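Local coordinates for protein 2-aminomuconate 6-semialdehyde dehydrogenase (Burkholderia cenocepacia, PDB 4U3W) that probably catalyses the NAD-dependent oxidation of 2-aminomuconate 6-semialdehyde to 2-aminomuconate, as a member of the aldehyde dehydrogenase family, at residues A[180-185]-A[245-250]; A[471-476]-A[487-492]. All blocks are in the same frame, centred on the assembly; numbering follows the deposited sequence.

Interaction 1. Residues A[180-185]-A[245-250]; sequences TWKVAP and AITFTG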
ATOM      1  N   THR A 180     -15.976  20.091 -10.631  1.00 27.06           N
ATOM      2  CA  THR A 180     -14.711  19.511 -11.072  1.00 28.14           C
ATOM      3  C   THR A 180     -14.178  18.422 -10.133  1.00 28.35           C
ATOM      4  O   THR A 180     -13.436  17.533 -10.575  1.00 28.60           O
ATOM      5  CB  THR A 180     -13.617  20.575 -11.210  1.00 29.77           C
ATOM      6  OG1 THR A 180     -13.421  21.210  -9.938  1.00 29.94           O
ATOM      7  CG2 THR A 180     -14.028  21.610 -12.272  1.00 26.38           C
ATOM      8  N   TRP A 181     -14.531  18.516  -8.851  1.00 27.20           N
ATOM      9  CA  TRP A 181     -14.206  17.504  -7.879  1.00 29.17           C
ATOM     10  C   TRP A 181     -14.716  16.118  -8.358  1.00 30.12           C
ATOM     11  O   TRP A 181     -14.082  15.092  -8.075  1.00 27.20           O
ATOM     12  CB  TRP A 181     -14.836  17.898  -6.543  1.00 31.52           C
ATOM     13  CG  TRP A 181     -14.776  16.884  -5.463  1.00 39.88           C
ATOM     14  CD1 TRP A 181     -15.849  16.315  -4.809  1.00 44.13           C
ATOM     15  CD2 TRP A 181     -13.593  16.317  -4.860  1.00 43.50           C
ATOM     16  NE1 TRP A 181     -15.398  15.433  -3.847  1.00 46.73           N
ATOM     17  CE2 TRP A 181     -14.025  15.400  -3.868  1.00 46.69           C
ATOM     18  CE3 TRP A 181     -12.222  16.477  -5.082  1.00 44.62           C
ATOM     19  CZ2 TRP A 181     -13.127  14.661  -3.073  1.00 50.51           C
ATOM     20  CZ3 TRP A 181     -11.319  15.732  -4.297  1.00 49.91           C
ATOM     21  CH2 TRP A 181     -11.782  14.831  -3.308  1.00 51.11           C
ATOM     22  N   LYS A 182     -15.829  16.104  -9.112  1.00 25.46           N
ATOM     23  CA  LYS A 182     -16.363  14.852  -9.689  1.00 26.98           C
ATOM     24  C   LYS A 182     -15.941  14.633 -11.146  1.00 29.16           C
ATOM     25  O   LYS A 182     -15.572  13.496 -11.545  1.00 25.76           O
ATOM     26  CB  LYS A 182     -17.920  14.838  -9.636  1.00 30.32           C
ATOM     27  CG  LYS A 182     -18.504  15.137  -8.267  1.00 31.53           C
ATOM     28  CD  LYS A 182     -17.890  14.215  -7.214  1.00 34.70           C
ATOM     29  CE  LYS A 182     -18.547  14.396  -5.825  1.00 36.94           C
ATOM     30  NZ  LYS A 182     -20.063  14.267  -6.024  1.00 41.67           N
ATOM     31  N   VAL A 183     -15.986  15.686 -11.953  1.00 27.34           N
ATOM     32  CA  VAL A 183     -15.642  15.516 -13.371  1.00 25.74           C
ATOM     33  C   VAL A 183     -14.177  15.033 -13.534  1.00 29.19           C
ATOM     34  O   VAL A 183     -13.886  14.126 -14.333  1.00 29.59           O
ATOM     35  CB  VAL A 183     -15.844  16.850 -14.157  1.00 27.10           C
ATOM     36  CG1 VAL A 183     -15.404  16.739 -15.647  1.00 25.19           C
ATOM     37  CG2 VAL A 183     -17.312  17.291 -14.090  1.00 29.00           C
ATOM     38  N   ALA A 184     -13.256  15.585 -12.737  1.00 29.33           N
ATOM     39  CA  ALA A 184     -11.844  15.236 -12.956  1.00 24.73           C
ATOM     40  C   ALA A 184     -11.513  13.751 -12.663  1.00 24.83           C
ATOM     41  O   ALA A 184     -10.916  13.111 -13.519  1.00 27.33           O
ATOM     42  CB  ALA A 184     -10.893  16.207 -12.157  1.00 24.88           C
ATOM     43  N   PRO A 185     -11.884  13.198 -11.485  1.00 25.01           N
ATOM     44  CA  PRO A 185     -11.608  11.767 -11.313  1.00 26.85           C
ATOM     45  C   PRO A 185     -12.420  10.920 -12.302  1.00 30.98           C
ATOM     46  O   PRO A 185     -11.912   9.886 -12.763  1.00 30.78           O
ATOM     47  CB  PRO A 185     -12.015  11.477  -9.834  1.00 25.45           C
ATOM     48  CG  PRO A 185     -12.987  12.593  -9.500  1.00 27.52           C
ATOM     49  CD  PRO A 185     -12.399  13.795 -10.238  1.00 27.10           C
ATOM     50  N   ALA A 245     -23.280   4.854 -13.020  1.00 29.42           N
ATOM     51  CA  ALA A 245     -23.121   5.327 -11.640  1.00 33.16           C
ATOM     52  C   ALA A 245     -23.707   6.711 -11.536  1.00 33.92           C
ATOM     53  O   ALA A 245     -23.780   7.402 -12.557  1.00 32.01           O
ATOM     54  CB  ALA A 245     -21.642   5.387 -11.244  1.00 31.51           C
ATOM     55  N   ILE A 246     -24.071   7.122 -10.311  1.00 29.38           N
ATOM     56  CA  ILE A 246     -24.476   8.494 -10.038  1.00 29.80           C
ATOM     57  C   ILE A 246     -23.569   9.001  -8.897  1.00 32.79           C
ATOM     58  O   ILE A 246     -23.448   8.322  -7.881  1.00 31.52           O
ATOM     59  CB  ILE A 246     -25.926   8.623  -9.569  1.00 29.93           C
ATOM     60  CG1 ILE A 246     -26.892   8.279 -10.697  1.00 33.08           C
ATOM     61  CG2 ILE A 246     -26.241  10.076  -9.116  1.00 32.51           C
ATOM     62  CD1 ILE A 246     -26.870   9.358 -11.820  1.00 29.70           C
ATOM     63  N   THR A 247     -22.945  10.158  -9.081  1.00 32.24           N
ATOM     64  CA  THR A 247     -22.233  10.817  -7.966  1.00 35.67           C
ATOM     65  C   THR A 247     -23.038  12.063  -7.729  1.00 35.17           C
ATOM     66  O   THR A 247     -23.595  12.699  -8.661  1.00 33.80           O
ATOM     67  CB  THR A 247     -20.737  11.068  -8.277  1.00 38.62           C
ATOM     68  OG1 THR A 247     -20.075  11.583  -7.094  1.00 39.34           O
ATOM     69  CG2 THR A 247     -20.607  12.086  -9.401  1.00 41.52           C
ATOM     70  N   PHE A 248     -23.248  12.352  -6.463  1.00 33.10           N
ATOM     71  CA  PHE A 248     -24.187  13.394  -6.128  1.00 33.60           C
ATOM     72  C   PHE A 248     -23.685  14.105  -4.864  1.00 35.54           C
ATOM     73  O   PHE A 248     -23.240  13.452  -3.945  1.00 29.36           O
ATOM     74  CB  PHE A 248     -25.593  12.825  -5.914  1.00 33.03           C
ATOM     75  CG  PHE A 248     -26.561  13.830  -5.318  1.00 35.88           C
ATOM     76  CD1 PHE A 248     -27.102  14.854  -6.088  1.00 36.16           C
ATOM     77  CD2 PHE A 248     -26.909  13.766  -3.948  1.00 39.12           C
ATOM     78  CE1 PHE A 248     -27.978  15.803  -5.509  1.00 38.33           C
ATOM     79  CE2 PHE A 248     -27.798  14.691  -3.373  1.00 36.70           C
ATOM     80  CZ  PHE A 248     -28.325  15.712  -4.142  1.00 38.14           C
ATOM     81  N   THR A 249     -23.728  15.430  -4.854  1.00 35.03           N
ATOM     82  CA  THR A 249     -23.443  16.195  -3.623  1.00 32.72           C
ATOM     83  C   THR A 249     -24.675  17.071  -3.382  1.00 34.94           C
ATOM     84  O   THR A 249     -25.082  17.801  -4.285  1.00 36.33           O
ATOM     85  CB  THR A 249     -22.166  17.043  -3.767  1.00 30.84           C
ATOM     86  OG1 THR A 249     -21.047  16.173  -4.059  1.00 32.23           O
ATOM     87  CG2 THR A 249     -21.844  17.860  -2.460  1.00 43.64           C
ATOM     88  N   GLY A 250     -25.283  16.996  -2.199  1.00 35.00           N
ATOM     89  CA  GLY A 250     -26.447  17.839  -1.925  1.00 33.83           C
ATOM     90  C   GLY A 250     -27.278  17.383  -0.741  1.00 35.39           C
ATOM     91  O   GLY A 250     -26.773  16.717   0.161  1.00 33.41           O
TER

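Interaction 2. Residues A[471-476]-A[487-492]; sequences RTPFGG and GRHSLD. With MG (magnesium ion), chain E.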
ATOM      1  N   ARG A 471      -5.745  13.774  -1.454  1.00 37.31           N
ATOM      2  CA  ARG A 471      -5.389  12.344  -1.377  1.00 37.63           C
ATOM      3  C   ARG A 471      -6.121  11.573  -0.262  1.00 41.37           C
ATOM      4  O   ARG A 471      -6.113  10.330  -0.246  1.00 38.43           O
ATOM      5  CB  ARG A 471      -3.896  12.162  -1.162  1.00 37.73           C
ATOM      6  CG  ARG A 471      -3.047  12.726  -2.261  1.00 37.38           C
ATOM      7  CD  ARG A 471      -1.544  12.730  -1.801  1.00 38.23           C
ATOM      8  NE  ARG A 471      -1.350  13.597  -0.633  1.00 37.69           N
ATOM      9  CZ  ARG A 471      -0.243  13.620   0.118  1.00 39.90           C
ATOM     10  NH1 ARG A 471       0.777  12.805  -0.146  1.00 38.28           N
ATOM     11  NH2 ARG A 471      -0.173  14.445   1.159  1.00 39.49           N
ATOM     12  N   THR A 472      -6.721  12.307   0.678  1.00 38.22           N
ATOM     13  CA  THR A 472      -7.336  11.699   1.859  1.00 38.77           C
ATOM     14  C   THR A 472      -8.819  11.270   1.587  1.00 38.96           C
ATOM     15  O   THR A 472      -9.458  11.831   0.702  1.00 38.62           O
ATOM     16  CB  THR A 472      -7.284  12.682   3.071  1.00 38.82           C
ATOM     17  OG1 THR A 472      -8.036  13.877   2.775  1.00 38.41           O
ATOM     18  CG2 THR A 472      -5.796  13.040   3.440  1.00 40.38           C
ATOM     19  N   PRO A 473      -9.339  10.276   2.346  1.00 39.58           N
ATOM     20  CA  PRO A 473     -10.756   9.906   2.162  1.00 39.85           C
ATOM     21  C   PRO A 473     -11.700  10.994   2.697  1.00 43.49           C
ATOM     22  O   PRO A 473     -11.629  11.415   3.871  1.00 40.10           O
ATOM     23  CB  PRO A 473     -10.900   8.607   2.946  1.00 40.59           C
ATOM     24  CG  PRO A 473      -9.780   8.685   4.021  1.00 40.80           C
ATOM     25  CD  PRO A 473      -8.644   9.380   3.294  1.00 40.13           C
ATOM     26  N   PHE A 474     -12.573  11.450   1.808  1.00 39.63           N
ATOM     27  CA  PHE A 474     -13.516  12.508   2.133  1.00 39.62           C
ATOM     28  C   PHE A 474     -14.958  11.974   1.956  1.00 42.95           C
ATOM     29  O   PHE A 474     -15.303  11.440   0.899  1.00 40.09           O
ATOM     30  CB  PHE A 474     -13.268  13.733   1.242  1.00 38.94           C
ATOM     31  CG  PHE A 474     -14.281  14.830   1.432  1.00 44.54           C
ATOM     32  CD1 PHE A 474     -14.083  15.820   2.407  1.00 44.41           C
ATOM     33  CD2 PHE A 474     -15.438  14.857   0.650  1.00 42.19           C
ATOM     34  CE1 PHE A 474     -15.012  16.834   2.600  1.00 41.89           C
ATOM     35  CE2 PHE A 474     -16.392  15.865   0.825  1.00 43.66           C
ATOM     36  CZ  PHE A 474     -16.189  16.858   1.806  1.00 42.38           C
ATOM     37  N   GLY A 475     -15.782  12.113   2.986  1.00 40.65           N
ATOM     38  CA  GLY A 475     -17.173  11.708   2.875  1.00 44.55           C
ATOM     39  C   GLY A 475     -17.831  11.798   4.245  1.00 47.63           C
ATOM     40  O   GLY A 475     -17.191  12.260   5.194  1.00 41.77           O
ATOM     41  N   GLY A 476     -19.075  11.336   4.357  1.00 42.59           N
ATOM     42  CA  GLY A 476     -19.783  11.377   5.627  1.00 43.32           C
ATOM     43  C   GLY A 476     -20.272  10.011   6.112  1.00 45.54           C
ATOM     44  O   GLY A 476     -20.317   9.019   5.344  1.00 44.41           O
ATOM     45  N   GLY A 487      -8.036  10.460  -3.405  1.00 40.46           N
ATOM     46  CA  GLY A 487      -7.000   9.449  -3.543  1.00 37.69           C
ATOM     47  C   GLY A 487      -7.473   8.134  -4.154  1.00 38.99           C
ATOM     48  O   GLY A 487      -8.311   8.142  -5.078  1.00 38.50           O
ATOM     49  N   ARG A 488      -6.983   7.011  -3.610  1.00 38.07           N
ATOM     50  CA  ARG A 488      -7.365   5.674  -4.094  1.00 41.27           C
ATOM     51  C   ARG A 488      -8.894   5.411  -4.023  1.00 38.37           C
ATOM     52  O   ARG A 488      -9.401   4.556  -4.759  1.00 38.28           O
ATOM     53  CB  ARG A 488      -6.674   4.552  -3.299  1.00 38.56           C
ATOM     54  CG  ARG A 488      -7.174   4.471  -1.808  1.00 66.62           C
ATOM     55  CD  ARG A 488      -6.593   3.285  -1.011  1.00 68.51           C
ATOM     56  NE  ARG A 488      -6.980   3.328   0.408  1.00 69.85           N
ATOM     57  CZ  ARG A 488      -7.927   2.569   0.968  1.00 68.78           C
ATOM     58  NH1 ARG A 488      -8.585   1.686   0.236  1.00 67.00           N
ATOM     59  NH2 ARG A 488      -8.217   2.685   2.269  1.00 68.10           N
ATOM     60  N   HIS A 489      -9.593   6.110  -3.121  1.00 38.69           N
ATOM     61  CA  HIS A 489     -11.050   5.959  -3.001  1.00 39.01           C
ATOM     62  C   HIS A 489     -11.780   6.434  -4.295  1.00 39.72           C
ATOM     63  O   HIS A 489     -12.787   5.813  -4.744  1.00 38.79           O
ATOM     64  CB  HIS A 489     -11.541   6.698  -1.742  1.00 39.44           C
ATOM     65  CG  HIS A 489     -10.905   6.181  -0.484  1.00 39.92           C
ATOM     66  ND1 HIS A 489     -11.308   5.010   0.129  1.00 40.55           N
ATOM     67  CD2 HIS A 489      -9.824   6.618   0.217  1.00 42.47           C
ATOM     68  CE1 HIS A 489     -10.540   4.779   1.188  1.00 43.07           C
ATOM     69  NE2 HIS A 489      -9.636   5.742   1.267  1.00 40.55           N
ATOM     70  N   SER A 490     -11.263   7.510  -4.898  1.00 38.16           N
ATOM     71  CA  SER A 490     -11.778   7.981  -6.190  1.00 37.84           C
ATOM     72  C   SER A 490     -11.324   7.031  -7.318  1.00 37.51           C
ATOM     73  O   SER A 490     -12.115   6.651  -8.197  1.00 38.39           O
ATOM     74  CB  SER A 490     -11.346   9.427  -6.447  1.00 37.53           C
ATOM     75  OG  SER A 490     -12.034  10.327  -5.577  1.00 37.78           O
ATOM     76  N   LEU A 491     -10.067   6.615  -7.268  1.00 37.32           N
ATOM     77  CA  LEU A 491      -9.555   5.658  -8.232  1.00 40.57           C
ATOM     78  C   LEU A 491     -10.459   4.389  -8.283  1.00 40.14           C
ATOM     79  O   LEU A 491     -10.787   3.891  -9.373  1.00 39.29           O
ATOM     80  CB  LEU A 491      -8.131   5.242  -7.854  1.00 36.96           C
ATOM     81  CG  LEU A 491      -7.029   6.329  -7.948  1.00 42.52           C
ATOM     82  CD1 LEU A 491      -5.601   5.714  -7.832  1.00 50.39           C
ATOM     83  CD2 LEU A 491      -7.141   7.315  -9.129  1.00 40.55           C
ATOM     84  N   ASP A 492     -10.827   3.873  -7.104  1.00 37.72           N
ATOM     85  CA  ASP A 492     -11.627   2.659  -7.017  1.00 38.01           C
ATOM     86  C   ASP A 492     -13.094   2.942  -7.344  1.00 38.22           C
ATOM     87  O   ASP A 492     -13.719   2.127  -8.033  1.00 38.17           O
ATOM     88  CB  ASP A 492     -11.541   2.007  -5.628  1.00 38.63           C
ATOM     89  CG  ASP A 492     -10.201   1.343  -5.382  1.00 44.90           C
ATOM     90  OD1 ASP A 492      -9.448   1.097  -6.365  1.00 40.37           O
ATOM     91  OD2 ASP A 492      -9.926   1.063  -4.205  1.00 45.98           O
TER
HETATM   92 MG    MG E 503     -15.260   0.458  -8.485  1.00 33.22          MG
HETATM   93  O   HOH W   1      -5.462   7.570  -1.192  1.00 50.51           O
HETATM   94  O   HOH W   2     -17.213   1.539  -8.064  1.00 33.37           O
HETATM   95  O   HOH W   3     -15.628  -2.017  -8.895  1.00 35.51           O

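Interaction 1. Residues A[180-185]-A[245-250]
K182 reaches out from its helix and places NZ between the hydroxyls of two threonines on the strand. Its ammonium donates to T247 OG1 (NZ to OG1 2.9 Å) and to T249 OG1 (NZ to OG1 2.9 Å). T247 OG1 and T249 OG1 subtend 149° at K182 NZ, wider than a tetrahedral donor would offer, so the bonds cannot both be straight. Alongside this polar pair lies an aliphatic contact, the methyl CG2 of T247 resting 3.9 Å from K182 CB. The T247 hydroxyl lies beside the lysine chain, OG1 3.4 Å from K182 CD. The lysine is not fully extended. Its chain bends at chi2 and again at the end, where chi4 of 52° turns NZ back between the hydroxyls. The threonines, two residues apart, both face the helix, and their different chi1 rotations bring both hydroxyls onto the one NZ.

Further out, E485 bonds to T247 OG1, while E272 bonds to T249 OG1 through OE1 and to W181 NE1 through OE2, and forms a long, weak ion pair with K182 NZ. A lysine held by hydroxyls that are themselves bonded to glutamates is consistent with the polar network beside the active site of aldehyde dehydrogenases. The helix and strand axes run nearly antiparallel, at 154° and 9.8 Å. Strand 245-249 pairs in parallel with strands 153-169 and 268-272, and helix 175-188, the connection of the beta-alpha-beta unit from strand 153-169 to strand 192-196, packs between this sheet and helix 114-138.

Interaction 2. Residues A[471-476]-A[487-492]
Two ends of the glycine-rich run that carries the PFGG and SGLGRE sequences of aldehyde dehydrogenases meet here, R471 and P473 lying against G487 and H489 of helix 487-493. Having no side chain, G487 lets its CA approach the carbonyl of R471 in a CA-H...O contact, CA to O 3.5 Å with 143° at the hydrogen. The same R471 O accepts from a water at 3.0 Å, and that water takes the N-H of R488, with R488 N 2.9 Å from its oxygen. The carbonyl is thus tied to the backbone at R488 through solvent, besides its direct contact with G487. Two residues on, P473 CB meets the CD2 side of the H489 imidazole at 3.5 Å, the two rings crossing at a slant. H489 CG is anti to its own carbonyl carbon, which swings the ring toward the proline.

The segments close a short excursion of the chain through strand 481-482, beside a subunit interface. P473 also packs on V158 of the second subunit, and the R488 guanidinium, with H489 CE1 3.3 Å above its plane, forms a salt bridge to D492 of that subunit. The R471 side chain, which leaves its backbone away from the helix, forms a salt bridge to D469 through NH2. At the far end of the segment D492 O binds a magnesium ion at 2.3 Å, joined by two waters and S495 O.

In the fold
Interaction 1 lies entirely in the core, whereas interaction 2 is only partly buried and borders a second subunit. Their chemistry follows: in 180-185/245-250 one lysine amine is held by side-chain hydroxyls, while 471-476/487-492 has no direct hydrogen bond and relies on backbone CA-H...O contact, a water and proline-histidine packing. The two share no segment, but their centres are 12 Å apart and they touch, P185 CB lying 4.0 Å from S490 CB, so helices 175-188 and 487-493 are neighbours. E485 supplies a second tie: it lies in the chain between the segments of interaction 2, pairs through its backbone with F474, and bonds T247 in interaction 1.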